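Local coordinates for glutamyl-tRNA synthetase (Methanothermobacter thermautotrophicus, PDB 3AII), which probably attaches glutamate to tRNA in two steps, first activating it with ATP and then passing it to the acceptor end, as a non-discriminating archaeal enzyme, at residues G334-I339 against S345-P350. Residues are numbered along the deposited sequence; the frame is centred on the assembly and turned at random.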
loop_
_atom_site.group_PDB
_atom_site.type_symbol
_atom_site.label_atom_id
_atom_site.label_comp_id
_atom_site.label_asym_id
_atom_site.label_seq_id
_atom_site.Cartn_x
_atom_site.Cartn_y
_atom_site.Cartn_z
ATOM N N GLY A 334 0.464 0.789 13.893
ATOM C CA GLY A 334 0.527 2.174 14.319
ATOM C C GLY A 334 -0.557 3.006 13.660
ATOM O O GLY A 334 -1.122 3.906 14.280
ATOM N N ALA A 335 -0.850 2.700 12.399
ATOM C CA ALA A 335 -1.898 3.410 11.675
ATOM C C ALA A 335 -3.278 3.072 12.230
ATOM O O ALA A 335 -4.117 3.955 12.412
ATOM C CB ALA A 335 -1.825 3.103 10.178
ATOM N N ARG A 336 -3.523 1.793 12.497
ATOM C CA ARG A 336 -4.813 1.396 13.038
ATOM C C ARG A 336 -5.072 2.125 14.353
ATOM O O ARG A 336 -6.168 2.632 14.591
ATOM C CB ARG A 336 -4.897 -0.120 13.246
ATOM C CG ARG A 336 -6.286 -0.577 13.670
ATOM C CD ARG A 336 -6.381 -2.077 13.894
ATOM N NE ARG A 336 -7.714 -2.439 14.371
ATOM C CZ ARG A 336 -8.011 -3.589 14.970
ATOM N NH1 ARG A 336 -7.065 -4.497 15.171
ATOM N NH2 ARG A 336 -9.256 -3.828 15.370
ATOM N N GLU A 337 -4.054 2.178 15.205
ATOM C CA GLU A 337 -4.168 2.888 16.471
ATOM C C GLU A 337 -4.552 4.342 16.207
ATOM O O GLU A 337 -5.452 4.882 16.852
ATOM C CB GLU A 337 -2.856 2.803 17.257
ATOM C CG GLU A 337 -2.961 3.283 18.702
ATOM C CD GLU A 337 -1.698 3.019 19.508
ATOM O OE1 GLU A 337 -0.617 3.517 19.117
ATOM O OE2 GLU A 337 -1.787 2.316 20.539
ATOM N N GLY A 338 -3.876 4.961 15.245
ATOM C CA GLY A 338 -4.150 6.341 14.881
ATOM C C GLY A 338 -5.596 6.597 14.489
ATOM O O GLY A 338 -6.204 7.569 14.930
ATOM N N ILE A 339 -6.150 5.726 13.654
ATOM C CA ILE A 339 -7.535 5.868 13.220
ATOM C C ILE A 339 -8.490 5.755 14.400
ATOM O O ILE A 339 -9.489 6.470 14.474
ATOM C CB ILE A 339 -7.910 4.799 12.172
ATOM C CG1 ILE A 339 -7.019 4.933 10.937
ATOM C CG2 ILE A 339 -9.373 4.914 11.792
ATOM C CD1 ILE A 339 -7.131 3.770 9.971
ATOM N N SER A 345 -8.439 9.988 9.488
ATOM C CA SER A 345 -9.874 9.947 9.226
ATOM C C SER A 345 -10.335 8.532 8.916
ATOM O O SER A 345 -11.528 8.221 8.991
ATOM C CB SER A 345 -10.223 10.872 8.060
ATOM O OG SER A 345 -9.400 10.601 6.936
ATOM N N GLY A 346 -9.379 7.678 8.567
ATOM C CA GLY A 346 -9.680 6.327 8.139
ATOM C C GLY A 346 -8.492 5.734 7.411
ATOM O O GLY A 346 -7.419 6.336 7.355
ATOM N N TRP A 347 -8.681 4.545 6.851
ATOM C CA TRP A 347 -7.597 3.868 6.164
ATOM C C TRP A 347 -7.212 4.605 4.883
ATOM O O TRP A 347 -6.130 4.379 4.328
ATOM C CB TRP A 347 -7.991 2.429 5.861
ATOM C CG TRP A 347 -7.941 1.536 7.074
ATOM C CD1 TRP A 347 -8.998 0.960 7.712
ATOM C CD2 TRP A 347 -6.766 1.140 7.792
ATOM N NE1 TRP A 347 -8.549 0.209 8.783
ATOM C CE2 TRP A 347 -7.184 0.306 8.850
ATOM C CE3 TRP A 347 -5.401 1.399 7.634
ATOM C CZ2 TRP A 347 -6.283 -0.267 9.750
ATOM C CZ3 TRP A 347 -4.507 0.830 8.529
ATOM C CH2 TRP A 347 -4.954 0.006 9.573
ATOM N N ASP A 348 -8.098 5.480 4.417
ATOM C CA ASP A 348 -7.818 6.266 3.212
ATOM C C ASP A 348 -7.411 7.718 3.513
ATOM O O ASP A 348 -7.537 8.612 2.665
ATOM C CB ASP A 348 -8.993 6.200 2.232
ATOM C CG ASP A 348 -10.277 6.731 2.823
ATOM O OD1 ASP A 348 -10.288 7.068 4.022
ATOM O OD2 ASP A 348 -11.279 6.809 2.085
ATOM N N ASP A 349 -6.909 7.953 4.721
ATOM C CA ASP A 349 -6.360 9.262 5.079
ATOM C C ASP A 349 -5.086 9.462 4.267
ATOM O O ASP A 349 -4.263 8.558 4.193
ATOM C CB ASP A 349 -6.059 9.299 6.584
ATOM C CG ASP A 349 -5.611 10.680 7.069
ATOM O OD1 ASP A 349 -4.540 11.160 6.632
ATOM O OD2 ASP A 349 -6.326 11.277 7.903
ATOM N N PRO A 350 -4.923 10.642 3.626
ATOM C CA PRO A 350 -3.817 10.820 2.673
ATOM C C PRO A 350 -2.436 10.744 3.315
ATOM O O PRO A 350 -1.440 10.561 2.623
ATOM C CB PRO A 350 -4.081 12.211 2.081
ATOM C CG PRO A 350 -4.928 12.898 3.085
ATOM C CD PRO A 350 -5.781 11.835 3.701
#
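Ile339 pushes its CD1 methyl straight onto one face of the Trp347 indole, and this is where the packing is tightest. Ile339 CD1 sits 3.6 Å from the centroid of the Trp347 five-membered ring, 17° off the normal, a CH-pi contact. Ile339 CD1 comes just as near the backbone, 3.5 Å from Gly346 C, because CG1 lies beside the backbone N (chi1 -60°) and the extended chain carries CD1 into the angle between main chain and ring. The other branch, Ile339 CG2, rests 3.9 Å from Gly346 CA. Farther along the indole, the benzo end reaches back over the helix: Ala335 CB lies 3.9 Å from Trp347 CZ3, and Arg336 CB 3.7 Å from Trp347 CH2. That side is looser. Arg336 is stretched out, with CG anti to N (chi1 -174°), and leads its guanidinium away from the indole, to a weak hydrogen bond with Val143 O and a long, weak ion pair with Asp144. Trp347 NE1 is hydrogen-bonded to Glu146, which helps fix the ring's rotation. With an alanine in place of Trp347, the Ile339 methyl would probably face a gap and Glu146 would lose its indole donor. Trp347 is the second residue of a type I beta turn from Gly346 to Asp349, by which the loop after helix 333-341 folds back on that helix in the class I synthetase catalytic domain, touching Pro108 of the predicted HIGH motif.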